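Local coordinates for enoyl-CoA hydratase/isomerase family protein (Pseudomonas syringae pv. tomato, PDB 3OT6) that probably acts on acyl-CoA thioesters as an enoyl-CoA hydratase or isomerase of the crotonase superfamily, its exact substrate and reaction not being established, at residues A[139-151]-A[213-227]. Numbering follows the deposited sequence.
Sequences MHHAGIELARDRL and RKGLLDTLDAAIEQD
D227 meets the first turn of helix 141-150 with its whole carboxylate. D227 OD1 accepts from H141 N at 2.8 Å, a bent bond of 141°. D227 OD2 accepts from A142 N at 2.9 Å, almost straight at 177°. Both oxygens use their syn lone pairs, so the group grips two successive amides at a helix N-terminus, where the helix dipole would probably stabilise its negative charge. The same OD2 also lies near the ring plane of H140, at its edge.

H141 runs along Q226, pointing the same way, and its CB rests on A223 CB at 3.7 Å. Next to it, the small side chains of A142 and A223 let the backbones come together, with CA atoms 5.2 Å apart. L220 CD2 reaches A142 O, and a turn further L220 CD1 packs across L146 CD2 at 3.8 Å. L216, its CG anti to the backbone N, spreads its methyls against D149: CD1 touches CB, and CD2 lies near the carboxylate.

The axes of 141-150 and 213-227 approach to 8.6 Å and run nearly antiparallel (155°); 213-227 is part of the long C-terminal helix 202-230 of the crotonase fold. Helix 73-91 borders the pair, with S84 touching both A142 and I224, while helices 108-113 and 153-160 pack against L146 and A147, respectively.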
loop_
_atom_site.group_PDB
_atom_site.type_symbol
_atom_site.label_atom_id
_atom_site.label_comp_id
_atom_site.label_asym_id
_atom_site.label_seq_id
_atom_site.Cartn_x
_atom_site.Cartn_y
_atom_site.Cartn_z
HETATM N N MSE A 139 5.179 -5.928 -15.614
HETATM C CA MSE A 139 4.261 -5.316 -14.691
HETATM C C MSE A 139 2.817 -5.573 -15.178
HETATM O O MSE A 139 2.530 -5.509 -16.398
HETATM C CB MSE A 139 4.547 -3.826 -14.541
HETATM C CG MSE A 139 3.707 -3.087 -13.417
HETATM SE SE MSE A 139 4.421 -3.663 -11.744
HETATM C CE MSE A 139 5.984 -2.457 -11.648
ATOM N N HIS A 140 1.951 -5.883 -14.204
ATOM C CA HIS A 140 0.540 -6.054 -14.435
ATOM C C HIS A 140 -0.175 -4.711 -14.601
ATOM O O HIS A 140 0.300 -3.674 -14.134
ATOM C CB HIS A 140 -0.076 -6.895 -13.300
ATOM C CG HIS A 140 0.132 -6.346 -11.909
ATOM N ND1 HIS A 140 1.338 -5.857 -11.457
ATOM C CD2 HIS A 140 -0.712 -6.271 -10.851
ATOM C CE1 HIS A 140 1.233 -5.505 -10.187
ATOM N NE2 HIS A 140 -0.009 -5.735 -9.800
ATOM N N HIS A 141 -1.312 -4.717 -15.284
ATOM C CA HIS A 141 -2.096 -3.507 -15.441
ATOM C C HIS A 141 -2.417 -2.785 -14.122
ATOM O O HIS A 141 -2.207 -1.581 -14.012
ATOM C CB HIS A 141 -3.348 -3.760 -16.266
ATOM C CG HIS A 141 -3.084 -3.951 -17.716
ATOM N ND1 HIS A 141 -2.615 -2.936 -18.529
ATOM C CD2 HIS A 141 -3.202 -5.043 -18.512
ATOM C CE1 HIS A 141 -2.492 -3.389 -19.768
ATOM N NE2 HIS A 141 -2.844 -4.660 -19.784
ATOM N N ALA A 142 -2.887 -3.499 -13.118
ATOM C CA ALA A 142 -3.201 -2.874 -11.852
ATOM C C ALA A 142 -2.028 -2.049 -11.315
ATOM O O ALA A 142 -2.220 -0.903 -10.896
ATOM C CB ALA A 142 -3.642 -3.919 -10.834
ATOM N N GLY A 143 -0.811 -2.606 -11.328
ATOM C CA GLY A 143 0.323 -1.915 -10.763
ATOM C C GLY A 143 0.684 -0.718 -11.635
ATOM O O GLY A 143 1.029 0.386 -11.146
ATOM N N ILE A 144 0.636 -0.901 -12.943
ATOM C CA ILE A 144 0.975 0.198 -13.832
ATOM C C ILE A 144 0.055 1.351 -13.477
ATOM O O ILE A 144 0.509 2.485 -13.303
ATOM C CB ILE A 144 0.747 -0.190 -15.286
ATOM C CG1 ILE A 144 1.861 -1.178 -15.753
ATOM C CG2 ILE A 144 0.592 1.064 -16.118
ATOM C CD1 ILE A 144 1.557 -1.912 -17.061
ATOM N N GLU A 145 -1.231 1.022 -13.337
ATOM C CA GLU A 145 -2.278 2.014 -13.148
ATOM C C GLU A 145 -2.257 2.676 -11.745
ATOM O O GLU A 145 -2.489 3.898 -11.630
ATOM C CB GLU A 145 -3.659 1.441 -13.521
ATOM C CG GLU A 145 -3.861 1.147 -15.066
ATOM C CD GLU A 145 -3.362 2.279 -15.992
ATOM O OE1 GLU A 145 -3.482 3.460 -15.618
ATOM O OE2 GLU A 145 -2.812 1.989 -17.108
ATOM N N LEU A 146 -1.897 1.917 -10.706
ATOM C CA LEU A 146 -1.653 2.528 -9.399
ATOM C C LEU A 146 -0.478 3.462 -9.470
ATOM O O LEU A 146 -0.479 4.512 -8.853
ATOM C CB LEU A 146 -1.359 1.473 -8.345
ATOM C CG LEU A 146 -2.496 0.497 -7.938
ATOM C CD1 LEU A 146 -1.924 -0.647 -7.082
ATOM C CD2 LEU A 146 -3.533 1.209 -7.167
ATOM N N ALA A 147 0.556 3.106 -10.220
ATOM C CA ALA A 147 1.750 3.963 -10.270
ATOM C C ALA A 147 1.472 5.195 -11.109
ATOM O O ALA A 147 1.835 6.313 -10.749
ATOM C CB ALA A 147 2.907 3.224 -10.776
ATOM N N ARG A 148 0.714 5.004 -12.177
ATOM C CA ARG A 148 0.446 6.092 -13.088
ATOM C C ARG A 148 -0.280 7.195 -12.384
ATOM O O ARG A 148 -0.053 8.366 -12.656
ATOM C CB ARG A 148 -0.365 5.616 -14.292
ATOM C CG ARG A 148 -0.322 6.659 -15.431
ATOM C CD ARG A 148 -1.317 6.406 -16.580
ATOM N NE ARG A 148 -1.332 5.025 -17.093
ATOM C CZ ARG A 148 -0.493 4.594 -18.033
ATOM N NH1 ARG A 148 0.435 5.458 -18.587
ATOM N NH2 ARG A 148 -0.598 3.303 -18.416
ATOM N N ASP A 149 -1.164 6.822 -11.475
ATOM C CA ASP A 149 -2.075 7.766 -10.921
ATOM C C ASP A 149 -1.411 8.563 -9.839
ATOM O O ASP A 149 -1.861 9.673 -9.588
ATOM C CB ASP A 149 -3.357 7.070 -10.361
ATOM C CG ASP A 149 -4.492 8.076 -10.113
ATOM O OD1 ASP A 149 -4.961 8.673 -11.125
ATOM O OD2 ASP A 149 -4.858 8.330 -8.934
ATOM N N ARG A 150 -0.372 8.028 -9.185
ATOM C CA ARG A 150 0.235 8.726 -8.040
ATOM C C ARG A 150 1.660 9.288 -8.275
ATOM O O ARG A 150 2.081 10.238 -7.588
ATOM C CB ARG A 150 0.305 7.810 -6.774
ATOM C CG ARG A 150 0.625 8.611 -5.439
ATOM C CD ARG A 150 -0.570 9.554 -4.986
ATOM N NE ARG A 150 -1.700 8.680 -4.709
ATOM C CZ ARG A 150 -2.104 8.295 -3.501
ATOM N NH1 ARG A 150 -1.556 8.768 -2.390
ATOM N NH2 ARG A 150 -3.092 7.435 -3.413
ATOM N N LEU A 151 2.431 8.641 -9.142
ATOM C CA LEU A 151 3.837 8.972 -9.264
ATOM C C LEU A 151 4.035 10.196 -10.164
ATOM O O LEU A 151 3.258 10.414 -11.110
ATOM C CB LEU A 151 4.614 7.788 -9.813
ATOM C CG LEU A 151 4.661 6.609 -8.838
ATOM C CD1 LEU A 151 5.577 5.565 -9.420
ATOM C CD2 LEU A 151 5.062 6.940 -7.331
ATOM N N ARG A 213 -11.961 9.619 -7.448
ATOM C CA ARG A 213 -11.230 8.409 -7.767
ATOM C C ARG A 213 -11.959 7.466 -8.688
ATOM O O ARG A 213 -11.420 6.419 -9.031
ATOM C CB ARG A 213 -10.815 7.688 -6.498
ATOM C CG ARG A 213 -9.574 8.336 -5.832
ATOM C CD ARG A 213 -9.008 7.461 -4.740
ATOM N NE ARG A 213 -7.875 8.077 -4.075
ATOM C CZ ARG A 213 -7.594 7.918 -2.780
ATOM N NH1 ARG A 213 -8.365 7.190 -2.012
ATOM N NH2 ARG A 213 -6.571 8.510 -2.242
ATOM N N LYS A 214 -13.139 7.859 -9.155
ATOM C CA LYS A 214 -13.997 6.984 -9.959
ATOM C C LYS A 214 -13.283 6.407 -11.142
ATOM O O LYS A 214 -13.303 5.196 -11.305
ATOM C CB LYS A 214 -15.283 7.684 -10.435
ATOM C CG LYS A 214 -16.082 6.761 -11.362
ATOM C CD LYS A 214 -17.485 7.300 -11.768
ATOM C CE LYS A 214 -18.171 6.378 -12.862
ATOM N NZ LYS A 214 -18.058 4.929 -12.413
ATOM N N GLY A 215 -12.663 7.257 -11.968
ATOM C CA GLY A 215 -11.788 6.831 -13.068
ATOM C C GLY A 215 -10.765 5.775 -12.640
ATOM O O GLY A 215 -10.655 4.709 -13.289
ATOM N N LEU A 216 -10.082 6.006 -11.512
ATOM C CA LEU A 216 -9.030 5.139 -11.089
ATOM C C LEU A 216 -9.667 3.828 -10.671
ATOM O O LEU A 216 -9.168 2.731 -11.051
ATOM C CB LEU A 216 -8.225 5.768 -9.967
ATOM C CG LEU A 216 -7.197 4.920 -9.183
ATOM C CD1 LEU A 216 -6.060 4.389 -10.088
ATOM C CD2 LEU A 216 -6.604 5.686 -8.011
ATOM N N LEU A 217 -10.776 3.920 -9.939
ATOM C CA LEU A 217 -11.468 2.707 -9.438
ATOM C C LEU A 217 -12.027 1.859 -10.588
ATOM O O LEU A 217 -11.857 0.677 -10.605
ATOM C CB LEU A 217 -12.564 3.079 -8.431
ATOM C CG LEU A 217 -12.282 3.212 -6.916
ATOM C CD1 LEU A 217 -10.828 3.053 -6.418
ATOM C CD2 LEU A 217 -12.963 4.397 -6.231
ATOM N N ASP A 218 -12.667 2.453 -11.580
ATOM C CA ASP A 218 -13.130 1.644 -12.705
ATOM C C ASP A 218 -11.980 1.000 -13.444
ATOM O O ASP A 218 -12.053 -0.174 -13.752
ATOM C CB ASP A 218 -14.030 2.463 -13.658
ATOM C CG ASP A 218 -15.297 2.952 -12.954
ATOM O OD1 ASP A 218 -15.651 2.370 -11.854
ATOM O OD2 ASP A 218 -15.915 3.913 -13.483
ATOM N N THR A 219 -10.938 1.777 -13.724
ATOM C CA THR A 219 -9.721 1.317 -14.339
ATOM C C THR A 219 -9.052 0.145 -13.599
ATOM O O THR A 219 -8.546 -0.802 -14.240
ATOM C CB THR A 219 -8.707 2.463 -14.433
ATOM O OG1 THR A 219 -9.244 3.487 -15.260
ATOM C CG2 THR A 219 -7.392 1.971 -15.024
ATOM N N LEU A 220 -9.005 0.221 -12.275
ATOM C CA LEU A 220 -8.502 -0.886 -11.480
ATOM C C LEU A 220 -9.399 -2.134 -11.621
ATOM O O LEU A 220 -8.852 -3.233 -11.684
ATOM C CB LEU A 220 -8.314 -0.502 -9.994
ATOM C CG LEU A 220 -7.105 0.384 -9.644
ATOM C CD1 LEU A 220 -7.174 0.953 -8.177
ATOM C CD2 LEU A 220 -5.805 -0.371 -9.890
ATOM N N ASP A 221 -10.735 -1.986 -11.634
ATOM C CA ASP A 221 -11.628 -3.140 -11.828
ATOM C C ASP A 221 -11.378 -3.828 -13.224
ATOM O O ASP A 221 -11.287 -5.045 -13.290
ATOM C CB ASP A 221 -13.131 -2.768 -11.631
ATOM C CG ASP A 221 -13.454 -2.343 -10.198
ATOM O OD1 ASP A 221 -12.673 -2.613 -9.255
ATOM O OD2 ASP A 221 -14.480 -1.664 -9.987
ATOM N N ALA A 222 -11.277 -3.041 -14.300
ATOM C CA ALA A 222 -10.972 -3.542 -15.619
ATOM C C ALA A 222 -9.618 -4.244 -15.591
ATOM O O ALA A 222 -9.501 -5.358 -16.079
ATOM C CB ALA A 222 -10.982 -2.407 -16.682
ATOM N N ALA A 223 -8.621 -3.608 -14.978
ATOM C CA ALA A 223 -7.247 -4.116 -14.877
ATOM C C ALA A 223 -7.200 -5.432 -14.158
ATOM O O ALA A 223 -6.512 -6.342 -14.585
ATOM C CB ALA A 223 -6.344 -3.108 -14.149
ATOM N N ILE A 224 -7.911 -5.526 -13.032
ATOM C CA ILE A 224 -7.870 -6.750 -12.195
ATOM C C ILE A 224 -8.299 -7.936 -13.097
ATOM O O ILE A 224 -7.683 -8.996 -13.062
ATOM C CB ILE A 224 -8.725 -6.612 -10.907
ATOM C CG1 ILE A 224 -8.019 -5.722 -9.879
ATOM C CG2 ILE A 224 -9.155 -7.972 -10.323
ATOM C CD1 ILE A 224 -8.981 -5.311 -8.695
ATOM N N GLU A 225 -9.300 -7.694 -13.943
ATOM C CA GLU A 225 -9.832 -8.711 -14.845
ATOM C C GLU A 225 -8.906 -9.021 -16.003
ATOM O O GLU A 225 -8.652 -10.164 -16.266
ATOM C CB GLU A 225 -11.223 -8.322 -15.364
ATOM C CG GLU A 225 -12.205 -9.471 -15.096
ATOM C CD GLU A 225 -12.354 -9.770 -13.571
ATOM O OE1 GLU A 225 -11.918 -10.886 -13.114
ATOM O OE2 GLU A 225 -12.873 -8.866 -12.839
ATOM N N GLN A 226 -8.394 -7.992 -16.672
ATOM C CA GLN A 226 -7.346 -8.163 -17.646
ATOM C C GLN A 226 -6.120 -8.915 -17.123
ATOM O O GLN A 226 -5.518 -9.639 -17.872
ATOM C CB GLN A 226 -6.924 -6.815 -18.215
ATOM C CG GLN A 226 -7.737 -6.438 -19.408
ATOM C CD GLN A 226 -7.433 -7.384 -20.624
ATOM O OE1 GLN A 226 -6.290 -7.414 -21.184
ATOM N NE2 GLN A 226 -8.450 -8.170 -21.012
ATOM N N ASP A 227 -5.751 -8.712 -15.864
ATOM C CA ASP A 227 -4.563 -9.289 -15.301
ATOM C C ASP A 227 -4.791 -10.765 -15.025
ATOM O O ASP A 227 -3.894 -11.576 -15.238
ATOM C CB ASP A 227 -4.129 -8.557 -14.011
ATOM C CG ASP A 227 -3.412 -7.218 -14.283
ATOM O OD1 ASP A 227 -2.885 -7.030 -15.398
ATOM O OD2 ASP A 227 -3.359 -6.348 -13.380
#